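Local atomic coordinates of carboxysome assembly protein CcmN (Synechococcus elongatus, PDB entry 7D6C), a protein that is required for carboxysome formation, binding CcmM through its N-terminal domain and the shell protein CcmK2 through its C-terminal tail. Residues V30-G35 with V52-G57; I46-G51 with I67-G72; A71-A76 with S85-Q90; A91-S96 with G108-G113. All coordinates share one frame; numbering follows the deposited sequence.

How the contacts relate
All four contacts belong to the N-terminal domain, a left-handed parallel beta-helix whose coils stack their strands into parallel sheets. Contacts 1 and 4 lie in one sheet, centres about 15 Å apart, joined through strand 74-75, which exchanges backbone hydrogen bonds with segments 52-57 and 91-96 on its two flanks. Contact 2 sits in another sheet, its centre about 12 Å from that of contact 1, with which it interleaves along the chain. Contact 3 begins on Ala71-Gly72, where contact 2 ends, and spans the corner between these sheets, centres about 6 Å apart; contact 4 comes last. All four reach the second CcmN subunit, so the stacked coils that build the domain also carry its subunit interface.

Contact 1. Residues V30-G35 with V52-G57; sequences VVIAPG and VCIGLG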
loop_
_atom_site.group_PDB
_atom_site.type_symbol
_atom_site.label_atom_id
_atom_site.label_comp_id
_atom_site.label_asym_id
_atom_site.label_seq_id
_atom_site.Cartn_x
_atom_site.Cartn_y
_atom_site.Cartn_z
ATOM N N VAL F 30 -15.267 14.038 6.297
ATOM C CA VAL F 30 -14.264 13.018 6.032
ATOM C C VAL F 30 -13.110 13.642 5.269
ATOM O O VAL F 30 -13.294 14.551 4.455
ATOM C CB VAL F 30 -14.885 11.844 5.248
ATOM C CG1 VAL F 30 -13.805 10.960 4.612
ATOM C CG2 VAL F 30 -15.775 11.016 6.140
ATOM N N VAL F 31 -11.905 13.159 5.549
ATOM C CA VAL F 31 -10.697 13.603 4.880
ATOM C C VAL F 31 -10.092 12.394 4.192
ATOM O O VAL F 31 -9.720 11.424 4.862
ATOM C CB VAL F 31 -9.706 14.213 5.879
ATOM C CG1 VAL F 31 -8.497 14.819 5.150
ATOM C CG2 VAL F 31 -10.422 15.215 6.796
ATOM N N ILE F 32 -10.006 12.438 2.862
ATOM C CA ILE F 32 -9.433 11.348 2.074
ATOM C C ILE F 32 -8.218 11.875 1.332
ATOM O O ILE F 32 -8.340 12.807 0.524
ATOM C CB ILE F 32 -10.437 10.755 1.076
ATOM C CG1 ILE F 32 -11.645 10.156 1.806
ATOM C CG2 ILE F 32 -9.731 9.711 0.201
ATOM C CD1 ILE F 32 -12.874 10.018 0.927
ATOM N N ALA F 33 -7.061 11.254 1.569
ATOM C CA ALA F 33 -5.841 11.676 0.888
ATOM C C ALA F 33 -5.921 11.373 -0.606
ATOM O O ALA F 33 -6.648 10.467 -1.033
ATOM C CB ALA F 33 -4.627 10.979 1.482
ATOM N N PRO F 34 -5.178 12.114 -1.423
ATOM C CA PRO F 34 -5.194 11.856 -2.871
ATOM C C PRO F 34 -4.632 10.482 -3.218
ATOM O O PRO F 34 -3.686 9.990 -2.589
ATOM C CB PRO F 34 -4.316 12.977 -3.435
ATOM C CG PRO F 34 -4.415 14.054 -2.429
ATOM C CD PRO F 34 -4.480 13.365 -1.098
ATOM N N GLY F 35 -5.224 9.858 -4.230
ATOM C CA GLY F 35 -4.750 8.563 -4.643
ATOM C C GLY F 35 -5.308 7.409 -3.853
ATOM O O GLY F 35 -4.929 6.252 -4.110
ATOM N N VAL F 52 -13.648 10.544 9.913
ATOM C CA VAL F 52 -12.634 9.632 9.415
ATOM C C VAL F 52 -11.584 10.333 8.564
ATOM O O VAL F 52 -11.872 11.275 7.815
ATOM C CB VAL F 52 -13.337 8.513 8.632
ATOM C CG1 VAL F 52 -12.339 7.730 7.769
ATOM C CG2 VAL F 52 -13.989 7.570 9.626
ATOM N N CYS F 53 -10.350 9.833 8.668
ATOM C CA CYS F 53 -9.233 10.207 7.811
ATOM C C CYS F 53 -8.664 8.954 7.181
ATOM O O CYS F 53 -8.448 7.958 7.878
ATOM C CB CYS F 53 -8.150 10.895 8.611
ATOM S SG CYS F 53 -8.863 12.140 9.632
ATOM N N ILE F 54 -8.406 9.008 5.879
ATOM C CA ILE F 54 -7.788 7.904 5.160
ATOM C C ILE F 54 -6.506 8.399 4.529
ATOM O O ILE F 54 -6.529 9.309 3.689
ATOM C CB ILE F 54 -8.718 7.327 4.094
ATOM C CG1 ILE F 54 -10.097 7.007 4.728
ATOM C CG2 ILE F 54 -8.003 6.150 3.375
ATOM C CD1 ILE F 54 -11.157 6.668 3.740
ATOM N N GLY F 55 -5.399 7.761 4.894
ATOM C CA GLY F 55 -4.094 8.208 4.464
ATOM C C GLY F 55 -3.722 7.808 3.045
ATOM O O GLY F 55 -4.270 6.884 2.437
ATOM N N LEU F 56 -2.745 8.555 2.540
ATOM C CA LEU F 56 -2.118 8.331 1.240
ATOM C C LEU F 56 -2.009 6.853 0.876
ATOM O O LEU F 56 -1.645 6.013 1.703
ATOM C CB LEU F 56 -0.721 8.952 1.275
ATOM C CG LEU F 56 -0.036 8.975 -0.070
ATOM C CD1 LEU F 56 -1.006 9.596 -1.069
ATOM C CD2 LEU F 56 1.265 9.755 0.032
ATOM N N GLY F 57 -2.312 6.541 -0.381
ATOM C CA GLY F 57 -2.072 5.197 -0.878
ATOM C C GLY F 57 -2.937 4.097 -0.296
ATOM O O GLY F 57 -2.610 2.917 -0.466
#
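Val52 opens the pairing with Val30 and Val31, joining two successive coils of a left-handed parallel beta-helix, the hexapeptide-repeat fold also found in gamma-class carbonic anhydrases. Val52 O receives the N-H of Val31 at 2.9 Å in an almost straight bond, 170° at the hydrogen, and the same oxygen lies 3.5 Å from Val30 CA in a CA-H...O contact. The two valine side chains run along the same corner of the beta-helix, with Val30 CG2 4.3 Å from Val52 CB. Cys53 is bridged to Val31 in parallel register. Its SG, 4.4 Å from Val31 CB, is on the outward face, which meets the second CcmN subunit: Val31 packs on Ile39 and Cys53 on His61 of that copy. Ile54 gives its N-H to Val31 O and takes that of Ala33 on its own carbonyl, so the peptide groups before and after Ile54 both bond to segment 30-35. Its side chain goes to the opposite face, the interior, beside Ile32. CG1 anti to the carbonyl carbon (chi1 -51°) sets Ile54 CD1 alongside Ile32 CG1 at 4.0 Å. After Ile54 the strand gives way to a turn at Gly55, and the methyl group of Ala33 packs against the peptide linking Gly55 to Leu56. Leu56 has CG anti to its backbone N (chi1 -171°), which puts CD1 next to the carbonyl oxygen of Pro34. Gly57, with positive phi like Gly35, closes the turn and offers its O to a basic side chain of another protein; here the coils separate slightly, Gly35 O lying 4.4 Å from Gly57 CA.

Contact 2. Residues I46-G51 with I67-G72; sequences IEIASG and IIIQAG
Strands Ile46-Ile48 and Ile67-Ile69 run parallel, their axes 4.6 Å apart and 7° from alignment, stitched by Glu47 N to Ile67 O, Ile69 N to Glu47 O and Ala49 N to Ile69 O. Beyond the strands, Gly72 N reaches Ser50 O at 2.9 Å, which keeps the coils in step round the corner. Ile46, Ile48, Ile67 and Ile69 fill the beta-helix interior in a ladder, Ile48 CG1 resting beside Ile69 CG1 at 4.1 Å. On the outer face Glu47 stretches out with CG opposite the backbone N (chi1 -176°) and lies alongside Ile68: Glu47 CB is 3.8 Å from Ile68 CG1, and OE1, salt-bridged to Arg45, is 3.7 Å from the same carbon. A glycine in place of Ile68 would probably open a gap beside the aliphatic part of Glu47, leaving the carboxylate's link to Arg45 as its main restraint. Ala49 CB meets Ala71 CB at 3.9 Å. Strand 23-24 flanks the pair beyond 45-48 and strand 85-87 beyond 66-69, while inside, Ile46 and Ile67 pack on Ile60 and Ala62 of strand 59-63.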
loop_
_atom_site.group_PDB
_atom_site.type_symbol
_atom_site.label_atom_id
_atom_site.label_comp_id
_atom_site.label_asym_id
_atom_site.label_seq_id
_atom_site.Cartn_x
_atom_site.Cartn_y
_atom_site.Cartn_z
ATOM N N ILE F 46 -19.265 0.743 0.077
ATOM C CA ILE F 46 -18.355 1.263 1.092
ATOM C C ILE F 46 -19.079 2.366 1.850
ATOM O O ILE F 46 -19.757 3.199 1.240
ATOM C CB ILE F 46 -17.049 1.779 0.444
ATOM C CG1 ILE F 46 -16.202 0.599 -0.043
ATOM C CG2 ILE F 46 -16.239 2.663 1.418
ATOM C CD1 ILE F 46 -14.990 1.002 -0.886
ATOM N N GLU F 47 -18.953 2.362 3.172
ATOM C CA GLU F 47 -19.586 3.349 4.040
ATOM C C GLU F 47 -18.552 3.868 5.027
ATOM O O GLU F 47 -17.949 3.076 5.759
ATOM C CB GLU F 47 -20.787 2.746 4.781
ATOM C CG GLU F 47 -21.611 3.705 5.654
ATOM C CD GLU F 47 -22.755 3.005 6.432
ATOM O OE1 GLU F 47 -23.161 1.880 6.057
ATOM O OE2 GLU F 47 -23.253 3.584 7.427
ATOM N N ILE F 48 -18.353 5.190 5.048
ATOM C CA ILE F 48 -17.336 5.836 5.876
ATOM C C ILE F 48 -18.017 6.893 6.739
ATOM O O ILE F 48 -18.676 7.780 6.208
ATOM C CB ILE F 48 -16.229 6.476 5.015
ATOM C CG1 ILE F 48 -15.555 5.430 4.128
ATOM C CG2 ILE F 48 -15.210 7.234 5.848
ATOM C CD1 ILE F 48 -14.956 6.032 2.912
ATOM N N ALA F 49 -17.833 6.831 8.055
ATOM C CA ALA F 49 -18.613 7.677 8.950
ATOM C C ALA F 49 -17.933 9.035 9.175
ATOM O O ALA F 49 -17.092 9.474 8.384
ATOM C CB ALA F 49 -18.868 6.933 10.268
ATOM N N SER F 50 -18.268 9.694 10.285
ATOM C CA SER F 50 -17.962 11.098 10.511
ATOM C C SER F 50 -16.567 11.231 11.097
ATOM O O SER F 50 -16.207 10.513 12.033
ATOM C CB SER F 50 -18.966 11.696 11.496
ATOM O OG SER F 50 -20.299 11.555 11.012
ATOM N N GLY F 51 -15.787 12.162 10.559
ATOM C CA GLY F 51 -14.496 12.466 11.143
ATOM C C GLY F 51 -13.380 11.521 10.774
ATOM O O GLY F 51 -12.263 11.685 11.275
ATOM N N ILE F 67 -17.932 -2.580 3.420
ATOM C CA ILE F 67 -16.895 -2.115 4.329
ATOM C C ILE F 67 -17.436 -0.862 4.990
ATOM O O ILE F 67 -17.951 0.027 4.306
ATOM C CB ILE F 67 -15.567 -1.841 3.599
ATOM C CG1 ILE F 67 -15.149 -3.083 2.791
ATOM C CG2 ILE F 67 -14.511 -1.445 4.590
ATOM C CD1 ILE F 67 -13.835 -2.969 2.091
ATOM N N ILE F 68 -17.376 -0.810 6.314
ATOM C CA ILE F 68 -17.896 0.324 7.062
ATOM C C ILE F 68 -16.783 0.818 7.968
ATOM O O ILE F 68 -16.385 0.121 8.910
ATOM C CB ILE F 68 -19.148 -0.032 7.879
ATOM C CG1 ILE F 68 -20.316 -0.368 6.955
ATOM C CG2 ILE F 68 -19.523 1.107 8.810
ATOM C CD1 ILE F 68 -21.220 -1.431 7.503
ATOM N N ILE F 69 -16.279 2.008 7.684
ATOM C CA ILE F 69 -15.315 2.675 8.549
ATOM C C ILE F 69 -16.135 3.581 9.449
ATOM O O ILE F 69 -16.760 4.534 8.979
ATOM C CB ILE F 69 -14.273 3.467 7.741
ATOM C CG1 ILE F 69 -13.813 2.656 6.531
ATOM C CG2 ILE F 69 -13.081 3.892 8.614
ATOM C CD1 ILE F 69 -13.398 1.248 6.889
ATOM N N GLN F 70 -16.160 3.271 10.735
ATOM C CA GLN F 70 -17.028 4.025 11.626
ATOM C C GLN F 70 -16.341 5.318 12.065
ATOM O O GLN F 70 -15.179 5.578 11.733
ATOM C CB GLN F 70 -17.432 3.152 12.802
ATOM C CG GLN F 70 -18.084 1.874 12.315
ATOM C CD GLN F 70 -19.191 1.415 13.210
ATOM O OE1 GLN F 70 -18.944 1.052 14.369
ATOM N NE2 GLN F 70 -20.432 1.445 12.698
ATOM N N ALA F 71 -17.084 6.146 12.799
ATOM C CA ALA F 71 -16.672 7.530 13.008
ATOM C C ALA F 71 -15.385 7.626 13.806
ATOM O O ALA F 71 -15.167 6.872 14.765
ATOM C CB ALA F 71 -17.756 8.305 13.729
ATOM N N GLY F 72 -14.538 8.582 13.405
ATOM C CA GLY F 72 -13.291 8.866 14.067
ATOM C C GLY F 72 -12.229 7.820 13.875
ATOM O O GLY F 72 -11.114 7.991 14.395
#

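Contact 3. Residues A71-A76 with S85-Q90; sequences AGALLA and SIVGRQ
Ala71 O accepts the backbone N-H of Gln90 at 3.0 Å, the donor tilted 16° from the carbonyl plane. Arg89 also approaches Ala71 O, its CA at 3.5 Å in a CA-H...O contact and its CG at 3.7 Å. This single hydrogen bond from Gln90 joins equivalent corners of two successive coils of the beta-helix, where each chain turns out of one sheet into the next. Gly72 and Gln90 both have positive phi at this bend. Gln90 folds back at chi2 (-90°), and its OE1 comes to 4.0 Å from Gly72 CA, a loose contact over the turn. Inside the corner Ala73 does the packing: its CB sits 3.6 Å from Gly88 O and 4.2 Å from Val87 CG1. Val87 sends CG1 there because that branch stands opposite the backbone N (chi1 -173°), and the valine also touches Ile69 in the interior. Beyond CG the Arg89 side chain leaves the contact and packs on Ala106. Strand 85-87 is the neighbour of 66-69 in one sheet; strand 74-75 lies between 53-54 and 92-93 in the next, and Leu74 packs on Val82 of the second CcmN subunit.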
loop_
_atom_site.group_PDB
_atom_site.type_symbol
_atom_site.label_atom_id
_atom_site.label_comp_id
_atom_site.label_asym_id
_atom_site.label_seq_id
_atom_site.Cartn_x
_atom_site.Cartn_y
_atom_site.Cartn_z
ATOM N N ALA F 71 -17.084 6.146 12.799
ATOM C CA ALA F 71 -16.672 7.530 13.008
ATOM C C ALA F 71 -15.385 7.626 13.806
ATOM O O ALA F 71 -15.167 6.872 14.765
ATOM C CB ALA F 71 -17.756 8.305 13.729
ATOM N N GLY F 72 -14.538 8.582 13.405
ATOM C CA GLY F 72 -13.291 8.866 14.067
ATOM C C GLY F 72 -12.229 7.820 13.875
ATOM O O GLY F 72 -11.114 7.991 14.395
ATOM N N ALA F 73 -12.535 6.737 13.164
ATOM C CA ALA F 73 -11.499 5.788 12.789
ATOM C C ALA F 73 -10.534 6.472 11.850
ATOM O O ALA F 73 -10.910 7.376 11.099
ATOM C CB ALA F 73 -12.082 4.546 12.118
ATOM N N LEU F 74 -9.274 6.047 11.919
ATOM C CA LEU F 74 -8.179 6.661 11.187
ATOM C C LEU F 74 -7.347 5.580 10.518
ATOM O O LEU F 74 -7.045 4.551 11.125
ATOM C CB LEU F 74 -7.293 7.468 12.123
ATOM C CG LEU F 74 -8.018 8.523 12.929
ATOM C CD1 LEU F 74 -7.190 8.867 14.126
ATOM C CD2 LEU F 74 -8.261 9.730 12.044
ATOM N N LEU F 75 -6.951 5.826 9.276
ATOM C CA LEU F 75 -6.152 4.884 8.512
ATOM C C LEU F 75 -4.876 5.591 8.094
ATOM O O LEU F 75 -4.933 6.601 7.383
ATOM C CB LEU F 75 -6.920 4.398 7.281
ATOM C CG LEU F 75 -7.889 3.216 7.350
ATOM C CD1 LEU F 75 -8.968 3.444 8.373
ATOM C CD2 LEU F 75 -8.518 3.073 5.986
ATOM N N ALA F 76 -3.728 5.070 8.534
ATOM C CA ALA F 76 -2.457 5.594 8.054
ATOM C C ALA F 76 -2.300 5.263 6.579
ATOM O O ALA F 76 -3.134 4.585 5.977
ATOM C CB ALA F 76 -1.292 5.026 8.857
ATOM N N SER F 85 -15.678 -5.569 6.026
ATOM C CA SER F 85 -14.988 -5.170 7.240
ATOM C C SER F 85 -15.768 -4.040 7.901
ATOM O O SER F 85 -16.369 -3.203 7.215
ATOM C CB SER F 85 -13.551 -4.730 6.908
ATOM O OG SER F 85 -12.867 -4.177 8.021
ATOM N N ILE F 86 -15.785 -4.035 9.228
ATOM C CA ILE F 86 -16.310 -2.921 9.995
ATOM C C ILE F 86 -15.195 -2.475 10.910
ATOM O O ILE F 86 -14.742 -3.249 11.761
ATOM C CB ILE F 86 -17.549 -3.310 10.809
ATOM C CG1 ILE F 86 -18.600 -3.945 9.908
ATOM C CG2 ILE F 86 -18.111 -2.093 11.525
ATOM C CD1 ILE F 86 -19.876 -4.184 10.610
ATOM N N VAL F 87 -14.725 -1.249 10.730
ATOM C CA VAL F 87 -13.654 -0.721 11.560
ATOM C C VAL F 87 -14.303 0.117 12.649
ATOM O O VAL F 87 -14.986 1.110 12.357
ATOM C CB VAL F 87 -12.638 0.086 10.737
ATOM C CG1 VAL F 87 -11.448 0.466 11.609
ATOM C CG2 VAL F 87 -12.180 -0.732 9.552
ATOM N N GLY F 88 -14.105 -0.306 13.900
ATOM C CA GLY F 88 -14.721 0.299 15.060
ATOM C C GLY F 88 -14.629 1.807 15.178
ATOM O O GLY F 88 -13.824 2.470 14.510
ATOM N N ARG F 89 -15.487 2.357 16.034
ATOM C CA ARG F 89 -15.426 3.768 16.397
ATOM C C ARG F 89 -14.049 4.085 16.997
ATOM O O ARG F 89 -13.550 3.346 17.846
ATOM C CB ARG F 89 -16.575 4.034 17.380
ATOM C CG ARG F 89 -17.008 5.470 17.664
ATOM C CD ARG F 89 -18.164 5.452 18.718
ATOM N NE ARG F 89 -18.178 6.587 19.660
ATOM C CZ ARG F 89 -19.231 6.957 20.416
ATOM N NH1 ARG F 89 -19.127 7.999 21.239
ATOM N NH2 ARG F 89 -20.387 6.291 20.379
ATOM N N GLN F 90 -13.399 5.146 16.511
ATOM C CA GLN F 90 -12.160 5.679 17.085
ATOM C C GLN F 90 -10.925 4.799 16.844
ATOM O O GLN F 90 -9.837 5.083 17.386
ATOM C CB GLN F 90 -12.301 5.933 18.592
ATOM C CG GLN F 90 -13.429 6.876 18.954
ATOM C CD GLN F 90 -13.008 8.328 19.003
ATOM O OE1 GLN F 90 -12.671 8.916 17.975
ATOM N NE2 GLN F 90 -13.076 8.931 20.188
#

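Contact 4. Residues A91-S96 with G108-G113; sequences ACLGAS and GVTAPG
Cys92 is bonded twice to segment 108-113: its N donates to Gly108 O at 3.0 Å, in the carbonyl plane, and its O receives Thr110 N at 2.8 Å. Gly94 N then reaches Thr110 O at 2.8 Å, less straight, with the donor tilted 26° from the carbonyl plane, consistent with the chain leaving the strand here. Past the bend, Gly113 N meets Ala95 O at 2.8 Å, so the ladder resumes at the corner of the coil. Around these bonds the side chains divide between two faces. Outward, Cys92 CB faces both branches of Val109, 4.0 Å from Val109 CG1; these residues pack on Val82 and Leu115 of the second CcmN subunit, respectively. Inward, Leu93 and Thr110 cross obliquely; with OG1 of Thr110 anti to the carbonyl carbon (chi1 -71°), the hydroxyl oxygen rather than the methyl group meets Leu93 CD2, at 3.6 Å. At the bend Gly94, lacking a side chain, lets the backbone of Pro112 come close, their CA atoms 3.9 Å apart; a beta carbon on Gly94 would run into Pro112 N and Thr110 O. Ala95 CB and Pro112 CB touch only loosely. Four backbone bonds and a mainly apolar set of side chains suggest that these coils of the left-handed beta-helix cohere largely through main-chain pairing, leaving the outer side chains to pack against the partner subunit.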
loop_
_atom_site.group_PDB
_atom_site.type_symbol
_atom_site.label_atom_id
_atom_site.label_comp_id
_atom_site.label_asym_id
_atom_site.label_seq_id
_atom_site.Cartn_x
_atom_site.Cartn_y
_atom_site.Cartn_z
ATOM N N ALA F 91 -11.037 3.764 16.023
ATOM C CA ALA F 91 -9.908 2.879 15.771
ATOM C C ALA F 91 -8.774 3.598 15.022
ATOM O O ALA F 91 -8.970 4.651 14.406
ATOM C CB ALA F 91 -10.375 1.652 14.981
ATOM N N CYS F 92 -7.574 2.997 15.082
ATOM C CA CYS F 92 -6.345 3.527 14.479
ATOM C C CYS F 92 -5.596 2.397 13.791
ATOM O O CYS F 92 -5.252 1.404 14.440
ATOM C CB CYS F 92 -5.421 4.136 15.521
ATOM S SG CYS F 92 -6.139 5.374 16.497
ATOM N N LEU F 93 -5.289 2.564 12.505
ATOM C CA LEU F 93 -4.691 1.504 11.702
ATOM C C LEU F 93 -3.323 1.961 11.213
ATOM O O LEU F 93 -3.230 2.901 10.412
ATOM C CB LEU F 93 -5.590 1.149 10.526
ATOM C CG LEU F 93 -7.039 0.763 10.802
ATOM C CD1 LEU F 93 -7.603 0.113 9.544
ATOM C CD2 LEU F 93 -7.117 -0.165 11.965
ATOM N N GLY F 94 -2.268 1.284 11.679
ATOM C CA GLY F 94 -0.923 1.653 11.290
ATOM C C GLY F 94 -0.721 1.582 9.789
ATOM O O GLY F 94 -1.475 0.942 9.063
ATOM N N ALA F 95 0.316 2.276 9.327
ATOM C CA ALA F 95 0.711 2.213 7.924
ATOM C C ALA F 95 0.802 0.773 7.431
ATOM O O ALA F 95 1.323 -0.114 8.115
ATOM C CB ALA F 95 2.056 2.916 7.727
ATOM N N SER F 96 0.267 0.550 6.234
ATOM C CA SER F 96 0.338 -0.740 5.546
ATOM C C SER F 96 -0.266 -1.883 6.359
ATOM O O SER F 96 0.144 -3.043 6.230
ATOM C CB SER F 96 1.770 -1.049 5.146
ATOM O OG SER F 96 2.254 0.059 4.408
ATOM N N GLY F 108 -9.741 -0.026 18.842
ATOM C CA GLY F 108 -8.615 -0.907 18.631
ATOM C C GLY F 108 -7.564 -0.262 17.752
ATOM O O GLY F 108 -7.860 0.557 16.888
ATOM N N VAL F 109 -6.310 -0.633 17.981
ATOM C CA VAL F 109 -5.177 -0.047 17.274
ATOM C C VAL F 109 -4.349 -1.149 16.620
ATOM O O VAL F 109 -4.050 -2.169 17.244
ATOM C CB VAL F 109 -4.311 0.802 18.224
ATOM C CG1 VAL F 109 -3.154 1.448 17.460
ATOM C CG2 VAL F 109 -5.166 1.851 18.900
ATOM N N THR F 110 -3.953 -0.927 15.375
ATOM C CA THR F 110 -3.228 -1.909 14.580
ATOM C C THR F 110 -1.785 -1.501 14.323
ATOM O O THR F 110 -1.532 -0.414 13.796
ATOM C CB THR F 110 -3.935 -2.133 13.247
ATOM O OG1 THR F 110 -5.161 -2.857 13.461
ATOM C CG2 THR F 110 -3.031 -2.813 12.283
ATOM N N ALA F 111 -0.856 -2.406 14.637
ATOM C CA ALA F 111 0.559 -2.131 14.409
ATOM C C ALA F 111 0.822 -1.989 12.919
ATOM O O ALA F 111 0.249 -2.730 12.117
ATOM C CB ALA F 111 1.449 -3.238 14.967
ATOM N N PRO F 112 1.664 -1.049 12.518
ATOM C CA PRO F 112 1.992 -0.911 11.100
ATOM C C PRO F 112 2.479 -2.234 10.524
ATOM O O PRO F 112 3.135 -3.027 11.204
ATOM C CB PRO F 112 3.085 0.161 11.097
ATOM C CG PRO F 112 3.508 0.301 12.534
ATOM C CD PRO F 112 2.325 -0.029 13.342
ATOM N N GLY F 113 2.099 -2.491 9.275
ATOM C CA GLY F 113 2.450 -3.724 8.617
ATOM C C GLY F 113 1.601 -4.921 8.976
ATOM O O GLY F 113 1.855 -6.016 8.449
#